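Local coordinates for succinyl-CoA ligase (ADP-forming) subunit alpha (Methanosaeta concilii, PDB 6HXI), which is a member of the succinyl-CoA synthetase family that binds coenzyme A and also carries a citrate-synthase-like region, at residues B[220-234]-B[250-264]. Residues are numbered along the deposited sequence; the frame is centred on the assembly and turned at random.
Sequences ERNPAIKMIACLGEL and KITKPLVAWVTGTCS
Lys253 lays its long side chain across Glu220 and into the turn that follows it. The chain is extended beyond CG, and this carries NZ to the carbonyls of the turn. NZ donates to Asn222 O at 2.8 Å and to Ile225 O at 3.0 Å. Its strongest partner is Tyr219 O, one residue before Glu220 in the same chain. Glu220 bends back at chi2 (-73°), and its carboxylate meets the loop before strand 255-260. There OE2 accepts from Lys253 N (2.8 Å), nearly along its C-O axis. Thr252 OG1 reaches the same oxygen through the syn lone pair.

Beyond this end, strands 227-233 and 255-260 run parallel. Backbone bonds alternate from Ile228 N to Pro254 O through to Leu234 N to Thr260 O. On one face, Ile228 spreads two branches: CD1 meets Ile251 CG2 at 3.8 Å, and CG2 meets Leu255 CD1 at 3.7 Å. On the other face, Leu231 CD1 lies at the Trp258 ring edge, in plane, 3.7 Å from Trp258 CD1. Thr260 OG1 adds an in-plane bond to Gly232 O, which also takes Thr260 N from above its carbonyl plane.

The pair belongs to a beta-alpha-beta unit: strand 227-233, helix 239-247, strand 255-260. Strand 227-233 lies between strands 172-176 and 255-260. Helix 287-297 packs on Leu255 and Ala257, while helix 308-322 covers Met227 and Ala229.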
loop_
_atom_site.group_PDB
_atom_site.type_symbol
_atom_site.label_atom_id
_atom_site.label_comp_id
_atom_site.label_asym_id
_atom_site.label_seq_id
_atom_site.Cartn_x
_atom_site.Cartn_y
_atom_site.Cartn_z
ATOM N N GLU B 220 46.548 48.761 -17.416
ATOM C CA GLU B 220 47.212 49.986 -17.878
ATOM C C GLU B 220 46.217 51.059 -18.320
ATOM O O GLU B 220 46.518 52.259 -18.220
ATOM C CB GLU B 220 48.168 49.677 -19.032
ATOM C CG GLU B 220 49.624 49.975 -18.714
ATOM C CD GLU B 220 50.042 51.436 -18.653
ATOM O OE1 GLU B 220 49.955 52.139 -19.686
ATOM O OE2 GLU B 220 50.540 51.857 -17.585
ATOM N N ARG B 221 45.044 50.623 -18.831
ATOM C CA ARG B 221 43.966 51.492 -19.291
ATOM C C ARG B 221 43.025 51.881 -18.144
ATOM O O ARG B 221 42.465 52.984 -18.176
ATOM C CB ARG B 221 43.167 50.825 -20.419
ATOM C CG ARG B 221 43.907 50.730 -21.763
ATOM C CD ARG B 221 42.993 50.206 -22.871
ATOM N NE ARG B 221 42.531 48.830 -22.625
ATOM C CZ ARG B 221 41.541 48.234 -23.285
ATOM N NH1 ARG B 221 40.887 48.880 -24.242
ATOM N NH2 ARG B 221 41.196 46.988 -22.991
ATOM N N ASN B 222 42.857 50.992 -17.135
ATOM C CA ASN B 222 41.986 51.226 -15.982
ATOM C C ASN B 222 42.503 52.337 -15.059
ATOM O O ASN B 222 43.573 52.188 -14.474
ATOM C CB ASN B 222 41.729 49.921 -15.197
ATOM C CG ASN B 222 40.511 49.943 -14.286
ATOM O OD1 ASN B 222 40.004 50.995 -13.861
ATOM N ND2 ASN B 222 40.029 48.760 -13.930
ATOM N N PRO B 223 41.738 53.446 -14.896
ATOM C CA PRO B 223 42.193 54.541 -14.003
ATOM C C PRO B 223 42.268 54.174 -12.519
ATOM O O PRO B 223 43.093 54.732 -11.805
ATOM C CB PRO B 223 41.167 55.660 -14.235
ATOM C CG PRO B 223 40.389 55.261 -15.448
ATOM C CD PRO B 223 40.444 53.772 -15.527
ATOM N N ALA B 224 41.427 53.241 -12.067
ATOM C CA ALA B 224 41.362 52.766 -10.678
ATOM C C ALA B 224 42.655 52.078 -10.189
ATOM O O ALA B 224 42.986 52.164 -8.998
ATOM C CB ALA B 224 40.187 51.829 -10.524
ATOM N N ILE B 225 43.374 51.409 -11.130
ATOM C CA ILE B 225 44.639 50.693 -10.932
ATOM C C ILE B 225 45.820 51.664 -11.122
ATOM O O ILE B 225 45.934 52.308 -12.173
ATOM C CB ILE B 225 44.724 49.453 -11.877
ATOM C CG1 ILE B 225 43.718 48.362 -11.439
ATOM C CG2 ILE B 225 46.168 48.885 -11.973
ATOM C CD1 ILE B 225 43.286 47.356 -12.510
ATOM N N LYS B 226 46.699 51.746 -10.103
ATOM C CA LYS B 226 47.901 52.592 -10.098
ATOM C C LYS B 226 49.174 51.714 -10.031
ATOM O O LYS B 226 50.284 52.207 -10.205
ATOM C CB LYS B 226 47.876 53.549 -8.882
ATOM C CG LYS B 226 46.511 54.137 -8.522
ATOM C CD LYS B 226 46.035 55.211 -9.488
ATOM C CE LYS B 226 44.730 55.814 -9.049
ATOM N NZ LYS B 226 44.176 56.698 -10.098
ATOM N N MET B 227 49.004 50.411 -9.782
ATOM C CA MET B 227 50.113 49.485 -9.589
ATOM C C MET B 227 49.843 48.149 -10.280
ATOM O O MET B 227 48.734 47.616 -10.157
ATOM C CB MET B 227 50.206 49.256 -8.081
ATOM C CG MET B 227 51.568 49.097 -7.558
ATOM S SD MET B 227 51.408 48.821 -5.784
ATOM C CE MET B 227 52.451 47.448 -5.625
ATOM N N ILE B 228 50.851 47.589 -10.989
ATOM C CA ILE B 228 50.715 46.271 -11.639
ATOM C C ILE B 228 51.694 45.271 -10.991
ATOM O O ILE B 228 52.810 45.632 -10.644
ATOM C CB ILE B 228 50.787 46.293 -13.200
ATOM C CG1 ILE B 228 49.930 47.451 -13.801
ATOM C CG2 ILE B 228 50.361 44.927 -13.794
ATOM C CD1 ILE B 228 50.196 47.806 -15.286
ATOM N N ALA B 229 51.242 44.050 -10.739
ATOM C CA ALA B 229 52.079 43.020 -10.127
ATOM C C ALA B 229 51.879 41.716 -10.868
ATOM O O ALA B 229 50.739 41.352 -11.145
ATOM C CB ALA B 229 51.711 42.851 -8.659
ATOM N N CYS B 230 52.967 41.015 -11.222
ATOM C CA CYS B 230 52.782 39.716 -11.864
ATOM C C CYS B 230 53.768 38.665 -11.397
ATOM O O CYS B 230 54.844 38.974 -10.907
ATOM C CB CYS B 230 52.730 39.807 -13.383
ATOM S SG CYS B 230 54.294 40.216 -14.152
ATOM N N LEU B 231 53.343 37.420 -11.493
ATOM C CA LEU B 231 54.111 36.259 -11.084
ATOM C C LEU B 231 54.057 35.235 -12.213
ATOM O O LEU B 231 53.003 34.681 -12.485
ATOM C CB LEU B 231 53.503 35.691 -9.788
ATOM C CG LEU B 231 54.268 34.598 -9.051
ATOM C CD1 LEU B 231 55.559 35.129 -8.450
ATOM C CD2 LEU B 231 53.380 33.963 -7.962
ATOM N N GLY B 232 55.176 35.054 -12.893
ATOM C CA GLY B 232 55.303 34.099 -13.982
ATOM C C GLY B 232 56.074 32.866 -13.562
ATOM O O GLY B 232 56.318 32.662 -12.367
ATOM N N GLU B 233 56.436 32.022 -14.544
ATOM C CA GLU B 233 57.226 30.797 -14.328
ATOM C C GLU B 233 58.007 30.421 -15.588
ATOM O O GLU B 233 57.691 30.898 -16.682
ATOM C CB GLU B 233 56.366 29.611 -13.801
ATOM C CG GLU B 233 55.380 29.054 -14.803
ATOM C CD GLU B 233 54.568 27.834 -14.410
ATOM O OE1 GLU B 233 54.710 27.338 -13.263
ATOM O OE2 GLU B 233 53.797 27.359 -15.280
ATOM N N LEU B 234 59.019 29.564 -15.434
ATOM C CA LEU B 234 59.848 29.066 -16.530
ATOM C C LEU B 234 59.012 28.333 -17.593
ATOM O O LEU B 234 57.880 27.896 -17.303
ATOM C CB LEU B 234 60.976 28.173 -15.991
ATOM C CG LEU B 234 60.661 26.728 -15.602
ATOM C CD1 LEU B 234 61.911 26.035 -15.171
ATOM C CD2 LEU B 234 59.636 26.633 -14.461
ATOM N N LYS B 250 54.605 50.800 -23.450
ATOM C CA LYS B 250 53.180 50.453 -23.494
ATOM C C LYS B 250 52.620 50.254 -22.075
ATOM O O LYS B 250 51.401 50.269 -21.892
ATOM C CB LYS B 250 52.938 49.206 -24.364
ATOM C CG LYS B 250 53.165 49.438 -25.854
ATOM C CD LYS B 250 52.974 48.157 -26.659
ATOM C CE LYS B 250 53.210 48.367 -28.130
ATOM N NZ LYS B 250 52.001 48.908 -28.794
ATOM N N ILE B 251 53.523 50.068 -21.079
ATOM C CA ILE B 251 53.214 49.912 -19.654
ATOM C C ILE B 251 53.981 51.009 -18.908
ATOM O O ILE B 251 55.187 50.885 -18.691
ATOM C CB ILE B 251 53.538 48.489 -19.100
ATOM C CG1 ILE B 251 52.852 47.370 -19.909
ATOM C CG2 ILE B 251 53.223 48.378 -17.584
ATOM C CD1 ILE B 251 53.594 46.053 -19.861
ATOM N N THR B 252 53.272 52.087 -18.541
ATOM C CA THR B 252 53.832 53.249 -17.838
ATOM C C THR B 252 53.691 53.144 -16.313
ATOM O O THR B 252 54.492 53.738 -15.589
ATOM C CB THR B 252 53.251 54.559 -18.388
ATOM O OG1 THR B 252 51.857 54.630 -18.082
ATOM C CG2 THR B 252 53.483 54.723 -19.890
ATOM N N LYS B 253 52.669 52.402 -15.831
ATOM C CA LYS B 253 52.412 52.176 -14.403
ATOM C C LYS B 253 53.519 51.301 -13.825
ATOM O O LYS B 253 54.029 50.456 -14.570
ATOM C CB LYS B 253 51.050 51.503 -14.196
ATOM C CG LYS B 253 49.901 52.484 -14.262
ATOM C CD LYS B 253 48.552 51.803 -14.403
ATOM C CE LYS B 253 47.592 52.793 -14.998
ATOM N NZ LYS B 253 46.254 52.222 -15.187
ATOM N N PRO B 254 53.934 51.478 -12.537
ATOM C CA PRO B 254 55.011 50.620 -12.004
ATOM C C PRO B 254 54.580 49.153 -11.931
ATOM O O PRO B 254 53.479 48.855 -11.479
ATOM C CB PRO B 254 55.345 51.250 -10.649
ATOM C CG PRO B 254 54.133 51.999 -10.265
ATOM C CD PRO B 254 53.446 52.435 -11.517
ATOM N N LEU B 255 55.424 48.254 -12.470
ATOM C CA LEU B 255 55.189 46.815 -12.558
ATOM C C LEU B 255 56.153 45.980 -11.704
ATOM O O LEU B 255 57.360 46.001 -11.951
ATOM C CB LEU B 255 55.269 46.367 -14.035
ATOM C CG LEU B 255 54.844 44.916 -14.323
ATOM C CD1 LEU B 255 53.702 44.870 -15.288
ATOM C CD2 LEU B 255 56.007 44.092 -14.838
ATOM N N VAL B 256 55.612 45.217 -10.731
ATOM C CA VAL B 256 56.386 44.289 -9.888
ATOM C C VAL B 256 56.361 42.968 -10.640
ATOM O O VAL B 256 55.301 42.552 -11.106
ATOM C CB VAL B 256 55.837 44.143 -8.439
ATOM C CG1 VAL B 256 56.666 43.149 -7.633
ATOM C CG2 VAL B 256 55.783 45.495 -7.722
ATOM N N ALA B 257 57.516 42.323 -10.805
ATOM C CA ALA B 257 57.558 41.069 -11.552
ATOM C C ALA B 257 58.490 40.024 -10.966
ATOM O O ALA B 257 59.608 40.336 -10.578
ATOM C CB ALA B 257 57.940 41.347 -12.992
ATOM N N TRP B 258 58.029 38.765 -10.932
ATOM C CA TRP B 258 58.841 37.637 -10.493
ATOM C C TRP B 258 58.509 36.390 -11.297
ATOM O O TRP B 258 57.336 36.086 -11.502
ATOM C CB TRP B 258 58.769 37.381 -8.974
ATOM C CG TRP B 258 59.645 36.230 -8.549
ATOM C CD1 TRP B 258 59.237 34.972 -8.199
ATOM C CD2 TRP B 258 61.080 36.192 -8.576
ATOM N NE1 TRP B 258 60.327 34.170 -7.961
ATOM C CE2 TRP B 258 61.471 34.892 -8.185
ATOM C CE3 TRP B 258 62.073 37.137 -8.877
ATOM C CZ2 TRP B 258 62.816 34.517 -8.076
ATOM C CZ3 TRP B 258 63.404 36.764 -8.781
ATOM C CH2 TRP B 258 63.766 35.472 -8.374
ATOM N N VAL B 259 59.552 35.685 -11.765
ATOM C CA VAL B 259 59.423 34.451 -12.536
ATOM C C VAL B 259 59.990 33.295 -11.688
ATOM O O VAL B 259 61.160 33.311 -11.301
ATOM C CB VAL B 259 60.073 34.554 -13.947
ATOM C CG1 VAL B 259 59.929 33.244 -14.712
ATOM C CG2 VAL B 259 59.471 35.708 -14.751
ATOM N N THR B 260 59.131 32.318 -11.369
ATOM C CA THR B 260 59.487 31.141 -10.559
ATOM C C THR B 260 60.154 30.058 -11.445
ATOM O O THR B 260 59.957 30.041 -12.660
ATOM C CB THR B 260 58.242 30.613 -9.829
ATOM O OG1 THR B 260 57.388 30.023 -10.790
ATOM C CG2 THR B 260 57.477 31.706 -9.102
ATOM N N GLY B 261 60.911 29.167 -10.826
ATOM C CA GLY B 261 61.612 28.096 -11.529
ATOM C C GLY B 261 63.117 28.281 -11.550
ATOM O O GLY B 261 63.779 27.802 -12.469
ATOM N N THR B 262 63.666 28.977 -10.539
ATOM C CA THR B 262 65.107 29.222 -10.403
ATOM C C THR B 262 65.848 27.933 -10.009
ATOM O O THR B 262 67.063 27.875 -10.129
ATOM C CB THR B 262 65.402 30.414 -9.458
ATOM O OG1 THR B 262 65.035 30.094 -8.113
ATOM C CG2 THR B 262 64.713 31.712 -9.899
ATOM N N CYS B 263 65.100 26.899 -9.548
ATOM C CA CYS B 263 65.613 25.580 -9.151
ATOM C C CYS B 263 66.135 24.764 -10.343
ATOM O O CYS B 263 67.087 24.001 -10.183
ATOM C CB CYS B 263 64.527 24.810 -8.416
ATOM S SG CYS B 263 63.059 24.485 -9.429
ATOM N N SER B 264 65.469 24.890 -11.509
ATOM C CA SER B 264 65.725 24.159 -12.752
ATOM C C SER B 264 67.209 23.927 -13.123
ATOM O O SER B 264 67.541 22.761 -13.347
ATOM C CB SER B 264 64.995 24.802 -13.925
ATOM O OG SER B 264 65.067 23.990 -15.083
#